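Local structure of CBS domain-containing protein CBSX2, chloroplastic (Arabidopsis thaliana, 3SL7) at residues H17-S22 with L40-D45; D27-L32 with Y56-L61; V50-D55 with P106-V111; R122-T127 with G143-G148. The protein is a plastid protein built on a pair of CBS domains that probably acts as a redox regulator by modulating the thioredoxin system. All blocks are in the same frame, centred on the assembly; numbering follows the deposited sequence.

Contact 1: H17-S22 with L40-D45; sequences HVVKPS and LPVIDD
Two backbone hydrogen bonds join Val-19 to the edge of strand 39-43. Val-19 N gives its hydrogen to Pro-41 O at 3.2 Å, and Ile-43 N gives its own to Val-19 O at 2.9 Å. Val-19 and Val-42 thus form a single beta bridge. CA-H...O contacts add to it: Val-42 CA lies 3.2 Å from Val-19 O, and Lys-20 CA lies 3.3 Å from Ile-43 O.

This is how the loop leading into helix 25-35 is laid along a strand of the first CBS domain. Val-42 itself turns its backbone polar groups to Val-50 and Gly-51 of strand 49-54.

The apolar contacts are spread along the pairing. Val-18 CG2 meets Ile-43 CD1 at 3.7 Å. Val-19 splits its methyls, CG1 going across to Leu-40 CD1 and CG2 to Val-42 CG2. Further on, Pro-21 CD rests on Val-42 CG1 at 3.6 Å.

The one salt bridge is at the outer end. The Lys-20 chain is fully extended beyond CG (chi2 -174°), which carries NZ to 2.7 Å from Asp-45 OD1. NZ comes to the anti side of that oxygen, 32° out of the carboxylate plane.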
loop_
_atom_site.group_PDB
_atom_site.type_symbol
_atom_site.label_atom_id
_atom_site.label_comp_id
_atom_site.label_asym_id
_atom_site.label_seq_id
_atom_site.Cartn_x
_atom_site.Cartn_y
_atom_site.Cartn_z
ATOM N N HIS A 17 1.976 -3.051 -12.144
ATOM C CA HIS A 17 1.279 -1.898 -12.686
ATOM C C HIS A 17 2.344 -0.932 -13.165
ATOM O O HIS A 17 3.122 -0.409 -12.368
ATOM C CB HIS A 17 0.397 -1.287 -11.606
ATOM C CG HIS A 17 -0.353 -2.312 -10.817
ATOM N ND1 HIS A 17 -1.325 -3.116 -11.378
ATOM C CD2 HIS A 17 -0.247 -2.697 -9.524
ATOM C CE1 HIS A 17 -1.802 -3.933 -10.457
ATOM N NE2 HIS A 17 -1.161 -3.701 -9.322
ATOM N N VAL A 18 2.407 -0.729 -14.476
ATOM C CA VAL A 18 3.488 0.041 -15.061
ATOM C C VAL A 18 2.949 1.291 -15.718
ATOM O O VAL A 18 1.784 1.342 -16.109
ATOM C CB VAL A 18 4.252 -0.763 -16.128
ATOM C CG1 VAL A 18 4.883 -2.026 -15.512
ATOM C CG2 VAL A 18 3.329 -1.133 -17.269
ATOM N N VAL A 19 3.803 2.305 -15.811
ATOM C CA VAL A 19 3.536 3.467 -16.658
ATOM C C VAL A 19 4.765 3.710 -17.519
ATOM O O VAL A 19 5.784 3.037 -17.356
ATOM C CB VAL A 19 3.233 4.722 -15.821
ATOM C CG1 VAL A 19 1.917 4.546 -15.063
ATOM C CG2 VAL A 19 4.379 4.990 -14.845
ATOM N N LYS A 20 4.670 4.667 -18.433
ATOM C CA LYS A 20 5.800 5.042 -19.262
ATOM C C LYS A 20 6.183 6.485 -18.974
ATOM O O LYS A 20 5.429 7.197 -18.334
ATOM C CB LYS A 20 5.444 4.865 -20.731
ATOM C CG LYS A 20 4.930 3.477 -21.058
ATOM C CD LYS A 20 4.727 3.322 -22.550
ATOM C CE LYS A 20 4.234 1.933 -22.900
ATOM N NZ LYS A 20 3.986 1.812 -24.365
ATOM N N PRO A 21 7.370 6.913 -19.426
ATOM C CA PRO A 21 7.772 8.295 -19.167
ATOM C C PRO A 21 6.769 9.271 -19.787
ATOM O O PRO A 21 6.626 10.394 -19.317
ATOM C CB PRO A 21 9.119 8.399 -19.865
ATOM C CG PRO A 21 9.666 6.955 -19.803
ATOM C CD PRO A 21 8.441 6.124 -20.056
ATOM N N SER A 22 6.058 8.825 -20.816
ATOM C CA SER A 22 5.092 9.675 -21.511
ATOM C C SER A 22 3.705 9.653 -20.871
ATOM O O SER A 22 2.818 10.412 -21.255
ATOM C CB SER A 22 4.991 9.257 -22.979
ATOM O OG SER A 22 4.458 7.950 -23.103
ATOM N N LEU A 40 5.113 3.021 -8.802
ATOM C CA LEU A 40 4.979 2.325 -10.076
ATOM C C LEU A 40 6.317 2.244 -10.770
ATOM O O LEU A 40 7.046 3.240 -10.825
ATOM C CB LEU A 40 4.047 3.113 -10.996
ATOM C CG LEU A 40 2.609 3.359 -10.552
ATOM C CD1 LEU A 40 2.051 4.570 -11.297
ATOM C CD2 LEU A 40 1.759 2.125 -10.800
ATOM N N PRO A 41 6.640 1.067 -11.327
ATOM C CA PRO A 41 7.806 0.998 -12.199
ATOM C C PRO A 41 7.479 1.701 -13.500
ATOM O O PRO A 41 6.336 1.663 -13.964
ATOM C CB PRO A 41 7.985 -0.514 -12.437
ATOM C CG PRO A 41 6.664 -1.116 -12.152
ATOM C CD PRO A 41 6.011 -0.251 -11.116
ATOM N N VAL A 42 8.471 2.362 -14.078
ATOM C CA VAL A 42 8.296 2.996 -15.369
ATOM C C VAL A 42 9.071 2.210 -16.415
ATOM O O VAL A 42 10.264 1.952 -16.243
ATOM C CB VAL A 42 8.797 4.451 -15.334
ATOM C CG1 VAL A 42 8.365 5.206 -16.594
ATOM C CG2 VAL A 42 8.258 5.165 -14.062
ATOM N N ILE A 43 8.393 1.819 -17.485
ATOM C CA ILE A 43 9.027 1.101 -18.579
ATOM C C ILE A 43 8.941 1.917 -19.860
ATOM O O ILE A 43 8.194 2.897 -19.921
ATOM C CB ILE A 43 8.324 -0.243 -18.839
ATOM C CG1 ILE A 43 6.828 -0.007 -19.092
ATOM C CG2 ILE A 43 8.522 -1.172 -17.662
ATOM C CD1 ILE A 43 6.123 -1.185 -19.727
ATOM N N ASP A 44 9.707 1.525 -20.878
ATOM C CA ASP A 44 9.504 2.087 -22.200
ATOM C C ASP A 44 8.634 1.142 -23.001
ATOM O O ASP A 44 8.148 0.135 -22.478
ATOM C CB ASP A 44 10.820 2.392 -22.917
ATOM C CG ASP A 44 11.621 1.143 -23.256
ATOM O OD1 ASP A 44 11.079 0.017 -23.160
ATOM O OD2 ASP A 44 12.802 1.294 -23.645
ATOM N N ASP A 45 8.450 1.459 -24.276
ATOM C CA ASP A 45 7.554 0.700 -25.139
ATOM C C ASP A 45 7.906 -0.794 -25.232
ATOM O O ASP A 45 7.047 -1.621 -25.544
ATOM C CB ASP A 45 7.488 1.349 -26.531
ATOM C CG ASP A 45 6.818 2.723 -26.511
ATOM O OD1 ASP A 45 6.050 3.007 -25.564
ATOM O OD2 ASP A 45 7.051 3.518 -27.449
#

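Contact 2: D27-L32 with Y56-L61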
loop_
_atom_site.group_PDB
_atom_site.type_symbol
_atom_site.label_atom_id
_atom_site.label_comp_id
_atom_site.label_asym_id
_atom_site.label_seq_id
_atom_site.Cartn_x
_atom_site.Cartn_y
_atom_site.Cartn_z
ATOM N N ASP A 27 -2.976 10.251 -15.353
ATOM C CA ASP A 27 -3.211 8.832 -15.580
ATOM C C ASP A 27 -2.415 7.956 -14.619
ATOM O O ASP A 27 -2.911 6.923 -14.176
ATOM C CB ASP A 27 -2.920 8.444 -17.025
ATOM C CG ASP A 27 -3.944 9.004 -17.987
ATOM O OD1 ASP A 27 -5.037 9.417 -17.539
ATOM O OD2 ASP A 27 -3.649 9.019 -19.195
ATOM N N ALA A 28 -1.185 8.362 -14.310
ATOM C CA ALA A 28 -0.372 7.645 -13.336
ATOM C C ALA A 28 -1.042 7.694 -11.959
ATOM O O ALA A 28 -1.133 6.683 -11.270
ATOM C CB ALA A 28 1.030 8.231 -13.274
ATOM N N LEU A 29 -1.514 8.872 -11.561
ATOM C CA LEU A 29 -2.242 9.002 -10.300
ATOM C C LEU A 29 -3.464 8.091 -10.278
ATOM O O LEU A 29 -3.714 7.408 -9.289
ATOM C CB LEU A 29 -2.662 10.457 -10.058
ATOM C CG LEU A 29 -1.561 11.396 -9.571
ATOM C CD1 LEU A 29 -2.031 12.853 -9.599
ATOM C CD2 LEU A 29 -1.085 11.004 -8.190
ATOM N N GLU A 30 -4.216 8.074 -11.378
ATOM C CA GLU A 30 -5.409 7.231 -11.474
ATOM C C GLU A 30 -5.050 5.754 -11.292
ATOM O O GLU A 30 -5.745 5.011 -10.592
ATOM C CB GLU A 30 -6.124 7.444 -12.812
ATOM C CG GLU A 30 -7.582 6.998 -12.807
ATOM C CD GLU A 30 -8.296 7.305 -14.109
ATOM O OE1 GLU A 30 -9.403 6.764 -14.322
ATOM O OE2 GLU A 30 -7.753 8.088 -14.917
ATOM N N LEU A 31 -3.962 5.341 -11.933
ATOM C CA LEU A 31 -3.483 3.965 -11.845
ATOM C C LEU A 31 -3.068 3.633 -10.422
ATOM O O LEU A 31 -3.370 2.545 -9.915
ATOM C CB LEU A 31 -2.309 3.747 -12.803
ATOM C CG LEU A 31 -1.837 2.295 -12.907
ATOM C CD1 LEU A 31 -2.988 1.412 -13.373
ATOM C CD2 LEU A 31 -0.661 2.184 -13.858
ATOM N N LEU A 32 -2.366 4.566 -9.776
ATOM C CA LEU A 32 -1.989 4.385 -8.377
ATOM C C LEU A 32 -3.207 4.102 -7.522
ATOM O O LEU A 32 -3.216 3.135 -6.772
ATOM C CB LEU A 32 -1.287 5.618 -7.818
ATOM C CG LEU A 32 0.162 5.879 -8.200
ATOM C CD1 LEU A 32 0.605 7.182 -7.561
ATOM C CD2 LEU A 32 1.040 4.730 -7.739
ATOM N N TYR A 56 4.588 10.374 -3.943
ATOM C CA TYR A 56 5.315 11.546 -3.451
ATOM C C TYR A 56 6.000 12.336 -4.574
ATOM O O TYR A 56 6.294 13.520 -4.418
ATOM C CB TYR A 56 6.313 11.173 -2.328
ATOM C CG TYR A 56 7.292 10.063 -2.644
ATOM C CD1 TYR A 56 7.195 8.821 -2.021
ATOM C CD2 TYR A 56 8.324 10.252 -3.558
ATOM C CE1 TYR A 56 8.098 7.800 -2.307
ATOM C CE2 TYR A 56 9.225 9.233 -3.850
ATOM C CZ TYR A 56 9.110 8.014 -3.221
ATOM O OH TYR A 56 10.008 7.006 -3.516
ATOM N N ASP A 57 6.241 11.688 -5.708
ATOM C CA ASP A 57 6.812 12.372 -6.865
ATOM C C ASP A 57 5.720 13.075 -7.646
ATOM O O ASP A 57 5.880 14.216 -8.069
ATOM C CB ASP A 57 7.502 11.376 -7.796
ATOM C CG ASP A 57 8.678 10.679 -7.147
ATOM O OD1 ASP A 57 9.467 11.362 -6.459
ATOM O OD2 ASP A 57 8.811 9.447 -7.337
ATOM N N LEU A 58 4.609 12.372 -7.845
ATOM C CA LEU A 58 3.512 12.872 -8.657
ATOM C C LEU A 58 2.757 14.019 -7.979
ATOM O O LEU A 58 2.170 14.861 -8.653
ATOM C CB LEU A 58 2.554 11.727 -8.994
ATOM C CG LEU A 58 3.157 10.554 -9.768
ATOM C CD1 LEU A 58 2.176 9.397 -9.834
ATOM C CD2 LEU A 58 3.580 10.996 -11.173
ATOM N N LEU A 59 2.784 14.067 -6.649
ATOM C CA LEU A 59 2.029 15.088 -5.918
ATOM C C LEU A 59 2.924 16.033 -5.122
ATOM O O LEU A 59 2.521 16.556 -4.092
ATOM C CB LEU A 59 1.008 14.433 -4.984
ATOM C CG LEU A 59 -0.134 13.724 -5.711
ATOM C CD1 LEU A 59 -0.931 12.872 -4.749
ATOM C CD2 LEU A 59 -1.028 14.732 -6.425
ATOM N N ALA A 60 4.148 16.232 -5.599
ATOM C CA ALA A 60 5.086 17.094 -4.911
ATOM C C ALA A 60 4.728 18.542 -5.188
ATOM O O ALA A 60 4.292 19.258 -4.284
ATOM C CB ALA A 60 6.503 16.799 -5.350
ATOM N N LEU A 61 4.896 18.949 -6.447
ATOM C CA LEU A 61 4.653 20.323 -6.902
ATOM C C LEU A 61 4.290 21.303 -5.784
ATOM O O LEU A 61 5.071 22.195 -5.444
ATOM C CB LEU A 61 3.591 20.339 -7.996
#
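Helix 25-35 faces the short helix 55-58 and the residue after it, with Leu-29 CA and Leu-58 CA 7.1 Å apart and Leu-59 already leaving helical geometry. No hydrogen bond crosses the contact. Leucine and alanine side chains alone hold it.

Leu-58 is shared by three residues of the longer helix. Its CD1 meets Leu-32 CD1 at 3.5 Å, the two chains reaching tip to tip. The same CD1 lies 3.8 Å from Ala-28 CB, so one methyl is held between residues a helical turn apart. Leu-29 passes alongside Leu-58 in the opposite sense, and its CD2 touches Leu-58 CB at 3.8 Å.

Leu-29 also takes up Leu-59. With CG lying anti to the carbonyl carbon (chi1 -77°), it sends CD2 to 3.8 Å from Leu-59 CG and CD1 to 3.8 Å from Leu-59 CD2. An alanine at Leu-29 is likely to leave a gap beside Leu-58 CB and take from Leu-59 its packing partner on this helix.

Ile-92 of helix 85-93 touches both Leu-29 and Leu-59. From the second subunit, Leu-155 packs on Leu-29 and Val-151 on Leu-59. The second subunit thus adds to the cover of Leu-29 and Leu-59. Two helices packed together beside a small sheet are a feature of the CBS domain, here the first of the pair.

Contact 3: V50-D55 with P106-V111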
loop_
_atom_site.group_PDB
_atom_site.type_symbol
_atom_site.label_atom_id
_atom_site.label_comp_id
_atom_site.label_asym_id
_atom_site.label_seq_id
_atom_site.Cartn_x
_atom_site.Cartn_y
_atom_site.Cartn_z
ATOM N N VAL A 50 12.915 1.674 -17.052
ATOM C CA VAL A 50 13.648 2.932 -17.201
ATOM C C VAL A 50 13.638 3.795 -15.939
ATOM O O VAL A 50 14.434 4.726 -15.804
ATOM C CB VAL A 50 13.148 3.749 -18.408
ATOM C CG1 VAL A 50 13.219 2.908 -19.674
ATOM C CG2 VAL A 50 11.725 4.276 -18.164
ATOM N N GLY A 51 12.743 3.477 -15.013
ATOM C CA GLY A 51 12.639 4.247 -13.794
ATOM C C GLY A 51 11.541 3.766 -12.883
ATOM O O GLY A 51 10.897 2.751 -13.131
ATOM N N VAL A 52 11.362 4.496 -11.794
ATOM C CA VAL A 52 10.286 4.240 -10.856
ATOM C C VAL A 52 9.709 5.594 -10.478
ATOM O O VAL A 52 10.403 6.612 -10.536
ATOM C CB VAL A 52 10.792 3.515 -9.583
ATOM C CG1 VAL A 52 11.380 2.131 -9.948
ATOM C CG2 VAL A 52 11.837 4.360 -8.870
ATOM N N VAL A 53 8.439 5.610 -10.095
ATOM C CA VAL A 53 7.790 6.868 -9.714
ATOM C C VAL A 53 6.793 6.583 -8.609
ATOM O O VAL A 53 6.136 5.538 -8.611
ATOM C CB VAL A 53 7.113 7.559 -10.929
ATOM C CG1 VAL A 53 5.925 6.744 -11.423
ATOM C CG2 VAL A 53 6.698 8.977 -10.551
ATOM N N SER A 54 6.722 7.490 -7.638
ATOM C CA SER A 54 5.863 7.307 -6.484
ATOM C C SER A 54 4.825 8.390 -6.361
ATOM O O SER A 54 4.928 9.425 -7.021
ATOM C CB SER A 54 6.709 7.318 -5.219
ATOM O OG SER A 54 7.631 6.253 -5.249
ATOM N N ASP A 55 3.837 8.162 -5.496
ATOM C CA ASP A 55 2.847 9.196 -5.202
ATOM C C ASP A 55 3.527 10.491 -4.739
ATOM O O ASP A 55 3.108 11.571 -5.124
ATOM C CB ASP A 55 1.804 8.722 -4.175
ATOM C CG ASP A 55 2.426 8.008 -2.978
ATOM O OD1 ASP A 55 3.660 8.068 -2.790
ATOM O OD2 ASP A 55 1.663 7.388 -2.209
ATOM N N PRO A 106 15.110 7.827 -12.498
ATOM C CA PRO A 106 15.618 6.964 -13.553
ATOM C C PRO A 106 16.637 5.974 -12.975
ATOM O O PRO A 106 17.166 6.215 -11.889
ATOM C CB PRO A 106 16.321 7.950 -14.470
ATOM C CG PRO A 106 16.877 8.963 -13.512
ATOM C CD PRO A 106 15.857 9.095 -12.411
ATOM N N SER A 107 16.870 4.872 -13.671
ATOM C CA SER A 107 17.998 4.005 -13.340
ATOM C C SER A 107 17.936 3.535 -11.885
ATOM O O SER A 107 18.909 3.675 -11.147
ATOM C CB SER A 107 19.285 4.796 -13.578
ATOM O OG SER A 107 20.413 3.946 -13.545
ATOM N N PRO A 108 16.772 3.017 -11.452
ATOM C CA PRO A 108 16.630 2.627 -10.045
ATOM C C PRO A 108 17.448 1.377 -9.740
ATOM O O PRO A 108 17.957 0.731 -10.669
ATOM C CB PRO A 108 15.126 2.332 -9.913
ATOM C CG PRO A 108 14.701 1.929 -11.289
ATOM C CD PRO A 108 15.538 2.771 -12.225
ATOM N N LEU A 109 17.582 1.072 -8.453
ATOM C CA LEU A 109 18.146 -0.186 -8.004
ATOM C C LEU A 109 17.265 -1.300 -8.501
ATOM O O LEU A 109 16.046 -1.250 -8.343
ATOM C CB LEU A 109 18.177 -0.241 -6.476
ATOM C CG LEU A 109 19.353 0.455 -5.802
ATOM C CD1 LEU A 109 19.309 0.218 -4.292
ATOM C CD2 LEU A 109 20.658 -0.057 -6.417
ATOM N N VAL A 110 17.881 -2.319 -9.093
ATOM C CA VAL A 110 17.138 -3.515 -9.473
ATOM C C VAL A 110 17.844 -4.804 -9.047
ATOM O O VAL A 110 19.037 -4.810 -8.720
ATOM C CB VAL A 110 16.881 -3.596 -10.993
ATOM C CG1 VAL A 110 16.234 -2.304 -11.521
ATOM C CG2 VAL A 110 18.172 -3.910 -11.738
ATOM N N VAL A 111 17.099 -5.903 -9.061
ATOM C CA VAL A 111 17.683 -7.204 -8.792
ATOM C C VAL A 111 17.326 -8.124 -9.944
ATOM O O VAL A 111 16.588 -7.735 -10.850
ATOM C CB VAL A 111 17.162 -7.801 -7.476
ATOM C CG1 VAL A 111 17.635 -6.968 -6.295
ATOM C CG2 VAL A 111 15.646 -7.881 -7.499
#
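Ser-107 N gives a hydrogen bond to Val-50 O at 3.2 Å. The N-H points well at the oxygen (158°), but the donor stands above the carbonyl plane, 48° out of it. Pro-106 CA approaches the same oxygen at 3.4 Å in a CA-H...O contact. Next to it, Gly-51 and Pro-106 form an antiparallel non-hydrogen-bonded pair. Their CA atoms are only 4.0 Å apart, and a side chain at Gly-51 would press on Pro-106 CA.

The ring of Pro-108 completes the first shell. Its CD lies 3.6 Å from Gly-51 CA, and its CG lies 3.6 Å from Val-52 CG1. Val-52 CG2 reaches Pro-108 CB at 4.0 Å, so both valine methyls meet the ring. These methyls are placed by a chi1 of -62°, which sets CG1 anti to the carbonyl carbon. A serine here lacks ring atoms CG and CD, and would probably open a gap beside Gly-51 CA and Val-52 CG1 and leave the loop backbone less restrained.

Further out, Val-50 and Gly-51 both face Val-42 in a classic beta bulge. Val-52 is also packed by Phe-129 and Pro-133, while its backbone bonds to Thr-105. Strand 49-54 thus lies between strands 39-43 and 105-106, and the loop 106-111 leads from this sheet, which strand 105-106 joins from the second CBS sequence range, to strand 111-112 in the other sheet.

Contact 4: R122-T127 with G143-G148; sequences RLLLET and GILTRG
Leu-124 holds its CG anti to the carbonyl carbon (chi1 -87°), with the chain extended beyond (chi2 180°). This carries both methyls to the junction where strand 141-146 passes into helix 147-159. Arg-147 bends at chi3 (55°), and its guanidinium comes round to Leu-125.

The methyls of Leu-124 meet mainly backbone. CD2 lies 3.3 Å from Leu-145 O. CD1 lies 3.7 Å from Thr-146 O and 3.8 Å from Arg-147 CA. The side chains of Leu-124 and Leu-145 approach more loosely, with CD1 to CD2 at 4.3 Å. Leu-132 and Val-150 also pack on Leu-124.

Leu-125 and Arg-147 cross at about a right angle. Leu-125 CD1 lies 3.9 Å from Arg-147 NH1, in the plane of the guanidinium and at its edge. This is a van der Waals contact, not a polar bond. Trp-82 of the second subunit makes a cation-pi contact with the same arginine, and Lys-83 of that subunit packs on Leu-125.

Thr-146 caps the following helix, its OG1 bonding to Asn-149 N. A strand running directly into a capped helix, with Leu-124 against the junction, fits the second CBS domain of the pair.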
loop_
_atom_site.group_PDB
_atom_site.type_symbol
_atom_site.label_atom_id
_atom_site.label_comp_id
_atom_site.label_asym_id
_atom_site.label_seq_id
_atom_site.Cartn_x
_atom_site.Cartn_y
_atom_site.Cartn_z
ATOM N N ARG A 122 17.670 -6.851 2.150
ATOM C CA ARG A 122 18.483 -5.764 2.675
ATOM C C ARG A 122 18.325 -4.513 1.814
ATOM O O ARG A 122 18.151 -3.408 2.323
ATOM C CB ARG A 122 19.946 -6.213 2.684
ATOM C CG ARG A 122 20.831 -5.553 3.722
ATOM C CD ARG A 122 22.073 -6.412 3.970
ATOM N NE ARG A 122 21.710 -7.763 4.398
ATOM C CZ ARG A 122 22.569 -8.671 4.851
ATOM N NH1 ARG A 122 23.861 -8.379 4.939
ATOM N NH2 ARG A 122 22.136 -9.872 5.222
ATOM N N LEU A 123 18.384 -4.710 0.500
ATOM C CA LEU A 123 18.318 -3.620 -0.462
ATOM C C LEU A 123 16.989 -2.897 -0.436
ATOM O O LEU A 123 16.946 -1.683 -0.608
ATOM C CB LEU A 123 18.524 -4.162 -1.868
ATOM C CG LEU A 123 19.774 -3.959 -2.731
ATOM C CD1 LEU A 123 20.542 -2.643 -2.542
ATOM C CD2 LEU A 123 20.662 -5.203 -2.848
ATOM N N LEU A 124 15.902 -3.643 -0.268
ATOM C CA LEU A 124 14.577 -3.034 -0.200
ATOM C C LEU A 124 14.622 -1.812 0.686
ATOM O O LEU A 124 14.012 -0.790 0.391
ATOM C CB LEU A 124 13.558 -4.002 0.387
ATOM C CG LEU A 124 12.864 -4.956 -0.561
ATOM C CD1 LEU A 124 11.894 -5.839 0.220
ATOM C CD2 LEU A 124 12.138 -4.165 -1.612
ATOM N N LEU A 125 15.344 -1.933 1.791
ATOM C CA LEU A 125 15.372 -0.868 2.779
ATOM C C LEU A 125 16.345 0.257 2.433
ATOM O O LEU A 125 16.380 1.279 3.114
ATOM C CB LEU A 125 15.702 -1.444 4.156
ATOM C CG LEU A 125 14.675 -2.407 4.767
ATOM C CD1 LEU A 125 14.459 -3.615 3.891
ATOM C CD2 LEU A 125 15.108 -2.842 6.155
ATOM N N GLU A 126 17.132 0.082 1.380
ATOM C CA GLU A 126 18.113 1.104 1.030
ATOM C C GLU A 126 17.628 2.024 -0.091
ATOM O O GLU A 126 18.278 3.023 -0.402
ATOM C CB GLU A 126 19.471 0.476 0.687
ATOM C CG GLU A 126 20.182 -0.149 1.888
ATOM C CD GLU A 126 21.472 -0.871 1.511
ATOM O OE1 GLU A 126 21.943 -0.706 0.365
ATOM O OE2 GLU A 126 22.014 -1.608 2.366
ATOM N N THR A 127 16.478 1.695 -0.678
ATOM C CA THR A 127 15.887 2.520 -1.731
ATOM C C THR A 127 14.623 3.219 -1.222
ATOM O O THR A 127 13.805 2.582 -0.554
ATOM C CB THR A 127 15.542 1.665 -2.964
ATOM O OG1 THR A 127 14.816 2.460 -3.911
ATOM C CG2 THR A 127 14.681 0.477 -2.565
ATOM N N GLY A 143 9.404 -8.520 -12.925
ATOM C CA GLY A 143 8.709 -8.616 -11.665
ATOM C C GLY A 143 9.100 -7.489 -10.747
ATOM O O GLY A 143 9.889 -6.619 -11.097
ATOM N N ILE A 144 8.555 -7.513 -9.547
ATOM C CA ILE A 144 8.981 -6.570 -8.547
ATOM C C ILE A 144 9.030 -7.287 -7.207
ATOM O O ILE A 144 8.217 -8.170 -6.937
ATOM C CB ILE A 144 8.054 -5.299 -8.533
ATOM C CG1 ILE A 144 8.678 -4.174 -7.725
ATOM C CG2 ILE A 144 6.659 -5.614 -7.999
ATOM C CD1 ILE A 144 8.090 -2.807 -8.069
ATOM N N LEU A 145 10.020 -6.942 -6.392
ATOM C CA LEU A 145 10.076 -7.439 -5.021
ATOM C C LEU A 145 9.617 -6.347 -4.065
ATOM O O LEU A 145 10.198 -5.260 -4.015
ATOM C CB LEU A 145 11.492 -7.880 -4.645
ATOM C CG LEU A 145 11.584 -8.580 -3.282
ATOM C CD1 LEU A 145 10.916 -9.967 -3.344
ATOM C CD2 LEU A 145 13.038 -8.704 -2.829
ATOM N N THR A 146 8.584 -6.654 -3.295
ATOM C CA THR A 146 8.028 -5.704 -2.350
ATOM C C THR A 146 8.308 -6.212 -0.952
ATOM O O THR A 146 8.628 -7.376 -0.779
ATOM C CB THR A 146 6.507 -5.605 -2.510
ATOM O OG1 THR A 146 5.906 -6.832 -2.075
ATOM C CG2 THR A 146 6.129 -5.359 -3.978
ATOM N N ARG A 147 8.160 -5.349 0.048
ATOM C CA ARG A 147 8.327 -5.782 1.427
ATOM C C ARG A 147 7.327 -6.887 1.741
ATOM O O ARG A 147 7.650 -7.850 2.438
ATOM C CB ARG A 147 8.167 -4.610 2.390
ATOM C CG ARG A 147 9.366 -3.676 2.419
ATOM C CD ARG A 147 9.107 -2.468 3.311
ATOM N NE ARG A 147 8.720 -2.851 4.668
ATOM C CZ ARG A 147 9.571 -3.289 5.593
ATOM N NH1 ARG A 147 10.863 -3.417 5.305
ATOM N NH2 ARG A 147 9.131 -3.607 6.807
ATOM N N GLY A 148 6.117 -6.748 1.208
ATOM C CA GLY A 148 5.095 -7.767 1.357
ATOM C C GLY A 148 5.512 -9.125 0.805
ATOM O O GLY A 148 5.205 -10.155 1.393
#

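Contact 2 is the buried one. The other three are partly buried. Contacts 1, 2 and 3 form a connected set: strands 39-43 and 49-54 are neighbours in one sheet, and Leu-40 and Val-53 pack against leucines of contact 2. Contact 4 lies in the second CBS domain, on the other side of the chain's centre from contacts 1 and 2. It meets contact 3 through Leu-109 and Leu-123. Chemistry follows place. Contact 1 combines backbone pairing with a salt bridge, and contact 3 has one backbone bond and proline packing. Contact 2, between helices, and contact 4, at a strand-to-helix junction, have no hydrogen bond across them, and both meet the second subunit.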